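Local structure of insulinase family protease (Yersinia pestis, 3GO9) at residues 215-220 with 389-394; 46-51 with 385-390. The protein is a predicted member of the insulinase (M16) peptidase family, whose active members are zinc-dependent, though its own activity is not established. One frame throughout, in Å; residues are numbered along the deposited sequence.

Contact 1 (215-220 with 389-394); sequences YVVGNV and DILMSQ. With ZN (zinc ion), chain B.
Met-392, deposited as selenomethionine, reaches from helix 388-401 to strand 212-218 and fits between the side chains of Tyr-215 and Val-217. Its chain leaves with CG anti to the backbone N (chi1 176°) and then bends at both chi2 and chi3, which brings SE and CE up against the strand. The packing is apolar. Met-392 SE sits 3.6 Å from Tyr-215 CB, and Met-392 CE lies 3.5 Å from Val-217 CG2, Val-217 and Met-392 sliding past each other in opposite directions. From the neighbouring helix position, Leu-391 CD1 meets Val-217 CG1 at 4.1 Å, those side chains crossing at about a right angle. The selenium also makes a Met-aromatic contact with Tyr-215, 5.2 Å from the ring centroid and oblique to it. The ring itself leads off along the helix, where Tyr-215 OH bonds to Gln-399 and its side chain touches Leu-396. No hydrogen bond joins the two segments; Met-392 CE merely rests 3.5 Å from Tyr-215 O, while the strand's backbone bonds go to strands 36-41 and 50-56. This is a helix packed on the face of a mixed sheet, nearly antiparallel to the strand beneath it (150°).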
loop_
_atom_site.group_PDB
_atom_site.type_symbol
_atom_site.label_atom_id
_atom_site.label_comp_id
_atom_site.label_asym_id
_atom_site.label_seq_id
_atom_site.Cartn_x
_atom_site.Cartn_y
_atom_site.Cartn_z
ATOM N N TYR A 215 11.393 -7.858 8.220
ATOM C CA TYR A 215 10.906 -6.895 9.180
ATOM C C TYR A 215 10.268 -7.643 10.342
ATOM O O TYR A 215 9.602 -8.643 10.146
ATOM C CB TYR A 215 9.789 -6.000 8.586
ATOM C CG TYR A 215 10.155 -5.245 7.333
ATOM C CD1 TYR A 215 10.450 -3.879 7.404
ATOM C CD2 TYR A 215 10.138 -5.855 6.120
ATOM C CE1 TYR A 215 10.807 -3.166 6.243
ATOM C CE2 TYR A 215 10.499 -5.183 4.983
ATOM C CZ TYR A 215 10.813 -3.818 5.072
ATOM O OH TYR A 215 11.136 -3.111 3.897
ATOM N N VAL A 216 10.479 -7.139 11.567
ATOM C CA VAL A 216 9.924 -7.729 12.750
ATOM C C VAL A 216 9.377 -6.581 13.603
ATOM O O VAL A 216 10.120 -5.600 13.900
ATOM C CB VAL A 216 10.966 -8.496 13.576
ATOM C CG1 VAL A 216 10.373 -9.084 14.893
ATOM C CG2 VAL A 216 11.624 -9.606 12.728
ATOM N N VAL A 217 8.146 -6.752 14.067
ATOM C CA VAL A 217 7.553 -5.810 15.033
ATOM C C VAL A 217 7.006 -6.592 16.212
ATOM O O VAL A 217 6.187 -7.512 16.018
ATOM C CB VAL A 217 6.377 -5.067 14.411
ATOM C CG1 VAL A 217 5.651 -4.164 15.448
ATOM C CG2 VAL A 217 6.883 -4.206 13.208
ATOM N N GLY A 218 7.383 -6.169 17.416
ATOM C CA GLY A 218 6.815 -6.817 18.588
ATOM C C GLY A 218 7.645 -6.645 19.809
ATOM O O GLY A 218 8.700 -6.022 19.794
ATOM N N ASN A 219 7.145 -7.174 20.923
ATOM C CA ASN A 219 7.849 -7.019 22.188
ATOM C C ASN A 219 8.863 -8.120 22.253
ATOM O O ASN A 219 8.677 -9.123 22.943
ATOM C CB ASN A 219 6.889 -7.093 23.373
ATOM C CG ASN A 219 7.626 -6.886 24.702
ATOM O OD1 ASN A 219 8.601 -6.142 24.762
ATOM N ND2 ASN A 219 7.091 -7.466 25.782
ATOM N N VAL A 220 9.920 -7.959 21.476
ATOM C CA VAL A 220 10.925 -8.958 21.380
ATOM C C VAL A 220 12.196 -8.487 22.083
ATOM O O VAL A 220 12.317 -7.330 22.415
ATOM C CB VAL A 220 11.226 -9.289 19.917
ATOM C CG1 VAL A 220 9.953 -9.695 19.209
ATOM C CG2 VAL A 220 11.760 -8.130 19.230
ATOM N N ASP A 389 0.301 -5.348 14.035
ATOM C CA ASP A 389 0.099 -5.493 12.586
ATOM C C ASP A 389 -0.115 -4.191 11.811
ATOM O O ASP A 389 0.237 -4.073 10.625
ATOM C CB ASP A 389 -0.972 -6.511 12.252
ATOM C CG ASP A 389 -2.384 -5.974 12.396
ATOM O OD1 ASP A 389 -2.847 -5.273 11.500
ATOM O OD2 ASP A 389 -2.993 -6.250 13.421
ATOM N N ILE A 390 -0.682 -3.179 12.482
ATOM C CA ILE A 390 -0.850 -1.864 11.904
ATOM C C ILE A 390 0.483 -1.120 11.822
ATOM O O ILE A 390 0.798 -0.485 10.774
ATOM C CB ILE A 390 -1.952 -1.030 12.617
ATOM C CG1 ILE A 390 -3.305 -1.742 12.447
ATOM C CG2 ILE A 390 -1.989 0.423 12.037
ATOM C CD1 ILE A 390 -4.411 -1.182 13.349
ATOM N N LEU A 391 1.286 -1.204 12.901
ATOM C CA LEU A 391 2.637 -0.680 12.856
ATOM C C LEU A 391 3.388 -1.286 11.661
ATOM O O LEU A 391 4.156 -0.592 10.968
ATOM C CB LEU A 391 3.388 -0.968 14.169
ATOM C CG LEU A 391 2.832 -0.347 15.431
ATOM C CD1 LEU A 391 3.600 -0.843 16.707
ATOM C CD2 LEU A 391 2.831 1.188 15.353
HETATM N N MSE A 392 3.219 -2.593 11.476
HETATM C CA MSE A 392 3.911 -3.293 10.387
HETATM C C MSE A 392 3.436 -2.814 9.037
HETATM O O MSE A 392 4.275 -2.517 8.167
HETATM C CB MSE A 392 3.790 -4.812 10.501
HETATM C CG MSE A 392 4.402 -5.526 9.347
HETATM SE SE MSE A 392 6.382 -5.311 9.348
HETATM C CE MSE A 392 6.765 -6.657 10.675
ATOM N N SER A 393 2.109 -2.767 8.814
ATOM C CA SER A 393 1.614 -2.374 7.499
ATOM C C SER A 393 1.987 -0.950 7.165
ATOM O O SER A 393 2.250 -0.621 6.015
ATOM C CB SER A 393 0.131 -2.660 7.326
ATOM O OG SER A 393 -0.598 -2.026 8.322
ATOM N N GLN A 394 2.007 -0.075 8.174
ATOM C CA GLN A 394 2.433 1.302 7.968
ATOM C C GLN A 394 3.875 1.370 7.514
ATOM O O GLN A 394 4.196 2.113 6.574
ATOM C CB GLN A 394 2.236 2.131 9.241
ATOM C CG GLN A 394 0.784 2.450 9.530
ATOM C CD GLN A 394 0.548 3.395 10.687
ATOM O OE1 GLN A 394 1.490 3.908 11.324
ATOM N NE2 GLN A 394 -0.741 3.585 11.022
HETATM ZN ZN ZN B . -2.947 -7.912 15.177
HETATM O O HOH W 1 -0.621 -8.234 15.265
HETATM O O HOH W 2 -2.884 -8.639 17.494
#

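Contact 2 (46-51 with 385-390); sequences PSDRIE and RTDTDI. With ZN (zinc ion), chain B.
Asp-48 and Thr-388 come at each other from opposite directions, and two hydrogen bonds join their segments. Asp-48 extends with CG anti to its backbone N (chi1 -152°), bringing OD2 to 3.0 Å from Thr-388 N; the N-H points almost straight at the oxygen (168°) but arrives from above the carboxylate plane. Thr-388 turns its hydroxyl between the backbone N and the carbonyl carbon, and OG1 donates to Arg-49 O at 2.7 Å, tilted from the carbonyl plane. The other Asp-48 oxygen, OD1, takes the N-H of Arg-49, and OD2 has a salt bridge to Arg-45.

Asp-387 crosses Asp-48 at about a right angle. Its OD1 caps the start of the helix by accepting from Asp-389 N at 3.0 Å, and both its oxygens bind zinc, each at 2.5 Å. Asp-389 adds OD2, with Asp-99 and Glu-101 also bound to the metal. Glu-51 lies side by side with Asp-389, pointing the same way, their carboxylate planes 77° apart; its OE2 bonds to Ser-119 and its OE1 pairs with Arg-53.

Two zinc-bound waters connect 46-51 to the metal. Water 1 donates to Glu-51 OE2 at 2.6 Å and to Thr-388 OG1, and water 2 donates to Asp-48 OD1 at 2.7 Å. Asp-48, Glu-51 and Thr-388 are thus second-shell partners that probably orient the waters, while the zinc probably offsets the repulsion among the gathered carboxylates.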
loop_
_atom_site.group_PDB
_atom_site.type_symbol
_atom_site.label_atom_id
_atom_site.label_comp_id
_atom_site.label_asym_id
_atom_site.label_seq_id
_atom_site.Cartn_x
_atom_site.Cartn_y
_atom_site.Cartn_z
ATOM N N PRO A 46 3.064 -5.053 25.088
ATOM C CA PRO A 46 3.870 -6.100 25.622
ATOM C C PRO A 46 3.305 -7.488 25.379
ATOM O O PRO A 46 4.087 -8.428 25.337
ATOM C CB PRO A 46 3.916 -5.775 27.129
ATOM C CG PRO A 46 2.679 -5.026 27.360
ATOM C CD PRO A 46 2.573 -4.161 26.155
ATOM N N SER A 47 1.979 -7.584 25.170
ATOM C CA SER A 47 1.265 -8.838 25.000
ATOM C C SER A 47 0.756 -9.096 23.568
ATOM O O SER A 47 0.129 -10.136 23.306
ATOM C CB SER A 47 0.098 -8.901 25.995
ATOM O OG SER A 47 -0.915 -7.969 25.682
ATOM N N ASP A 48 1.047 -8.170 22.638
ATOM C CA ASP A 48 0.520 -8.266 21.300
ATOM C C ASP A 48 1.341 -9.308 20.478
ATOM O O ASP A 48 2.456 -9.698 20.824
ATOM C CB ASP A 48 0.616 -6.886 20.678
ATOM C CG ASP A 48 -0.417 -6.623 19.640
ATOM O OD1 ASP A 48 -1.126 -7.574 19.167
ATOM O OD2 ASP A 48 -0.493 -5.430 19.265
ATOM N N ARG A 49 0.768 -9.738 19.374
ATOM C CA ARG A 49 1.399 -10.739 18.515
ATOM C C ARG A 49 2.659 -10.170 17.842
ATOM O O ARG A 49 2.795 -8.932 17.627
ATOM C CB ARG A 49 0.386 -11.223 17.460
ATOM C CG ARG A 49 -0.800 -12.030 18.071
ATOM C CD ARG A 49 -1.620 -12.648 17.006
ATOM N NE ARG A 49 -1.061 -13.850 16.373
ATOM C CZ ARG A 49 -1.157 -15.098 16.846
ATOM N NH1 ARG A 49 -1.794 -15.325 17.994
ATOM N NH2 ARG A 49 -0.674 -16.118 16.188
ATOM N N ILE A 50 3.587 -11.073 17.560
ATOM C CA ILE A 50 4.882 -10.696 16.956
ATOM C C ILE A 50 4.671 -10.850 15.495
ATOM O O ILE A 50 4.363 -11.965 15.020
ATOM C CB ILE A 50 5.995 -11.589 17.430
ATOM C CG1 ILE A 50 6.089 -11.631 18.949
ATOM C CG2 ILE A 50 7.364 -11.242 16.788
ATOM C CD1 ILE A 50 6.069 -10.305 19.590
ATOM N N GLU A 51 4.916 -9.769 14.728
ATOM C CA GLU A 51 4.709 -9.780 13.279
ATOM C C GLU A 51 6.032 -9.850 12.530
ATOM O O GLU A 51 6.923 -9.073 12.797
ATOM C CB GLU A 51 3.937 -8.539 12.829
ATOM C CG GLU A 51 2.557 -8.387 13.476
ATOM C CD GLU A 51 1.586 -9.467 13.023
ATOM O OE1 GLU A 51 1.663 -9.874 11.840
ATOM O OE2 GLU A 51 0.707 -9.890 13.836
ATOM N N ARG A 385 -2.194 2.662 21.308
ATOM C CA ARG A 385 -3.346 1.799 21.073
ATOM C C ARG A 385 -3.205 1.044 19.737
ATOM O O ARG A 385 -4.127 0.337 19.349
ATOM C CB ARG A 385 -4.638 2.612 21.079
ATOM C CG ARG A 385 -4.979 3.242 22.437
ATOM C CD ARG A 385 -6.076 4.341 22.341
ATOM N NE ARG A 385 -7.305 3.818 21.747
ATOM C CZ ARG A 385 -8.408 3.422 22.410
ATOM N NH1 ARG A 385 -9.444 2.934 21.720
ATOM N NH2 ARG A 385 -8.509 3.495 23.740
ATOM N N THR A 386 -2.079 1.214 19.062
ATOM C CA THR A 386 -1.894 0.644 17.708
ATOM C C THR A 386 -1.305 -0.783 17.752
ATOM O O THR A 386 -0.190 -1.039 18.210
ATOM C CB THR A 386 -1.050 1.555 16.820
ATOM O OG1 THR A 386 -1.673 2.858 16.770
ATOM C CG2 THR A 386 -0.961 1.030 15.379
ATOM N N ASP A 387 -2.108 -1.705 17.225
ATOM C CA ASP A 387 -1.770 -3.137 17.083
ATOM C C ASP A 387 -0.459 -3.264 16.255
ATOM O O ASP A 387 -0.190 -2.541 15.319
ATOM C CB ASP A 387 -2.946 -3.766 16.324
ATOM C CG ASP A 387 -2.922 -5.287 16.216
ATOM O OD1 ASP A 387 -1.859 -5.878 16.073
ATOM O OD2 ASP A 387 -4.030 -5.874 16.193
ATOM N N THR A 388 0.371 -4.211 16.663
ATOM C CA THR A 388 1.620 -4.528 15.943
ATOM C C THR A 388 1.417 -4.755 14.438
ATOM O O THR A 388 2.240 -4.360 13.651
ATOM C CB THR A 388 2.345 -5.721 16.574
ATOM O OG1 THR A 388 1.421 -6.806 16.698
ATOM C CG2 THR A 388 2.918 -5.361 17.962
ATOM N N ASP A 389 0.301 -5.348 14.035
ATOM C CA ASP A 389 0.099 -5.493 12.586
ATOM C C ASP A 389 -0.115 -4.191 11.811
ATOM O O ASP A 389 0.237 -4.073 10.625
ATOM C CB ASP A 389 -0.972 -6.511 12.252
ATOM C CG ASP A 389 -2.384 -5.974 12.396
ATOM O OD1 ASP A 389 -2.847 -5.273 11.500
ATOM O OD2 ASP A 389 -2.993 -6.250 13.421
ATOM N N ILE A 390 -0.682 -3.179 12.482
ATOM C CA ILE A 390 -0.850 -1.864 11.904
ATOM C C ILE A 390 0.483 -1.120 11.822
ATOM O O ILE A 390 0.798 -0.485 10.774
ATOM C CB ILE A 390 -1.952 -1.030 12.617
ATOM C CG1 ILE A 390 -3.305 -1.742 12.447
ATOM C CG2 ILE A 390 -1.989 0.423 12.037
ATOM C CD1 ILE A 390 -4.411 -1.182 13.349
HETATM ZN ZN ZN B . -2.947 -7.912 15.177
HETATM O O HOH W 2 -2.884 -8.639 17.494
HETATM O O HOH W 1 -0.621 -8.234 15.265
#

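In the fold
Both contacts seat helix 388-401 against neighbouring strands of one mixed sheet, and their centres lie about 6 Å apart. Contact 1 is buried and apolar, a helix face on strand 212-218; contact 2 is only partly buried and polar, built at the helix start with hydrogen bonds, water and metal. The strands join them directly, Val-217 O lying 2.9 Å from Glu-51 N in a probable hydrogen bond, and Met-392 also packs on Glu-51. Asp-389, shared by both segment pairs, supplies one of the protein ligands of the zinc but does not touch the strand of contact 1.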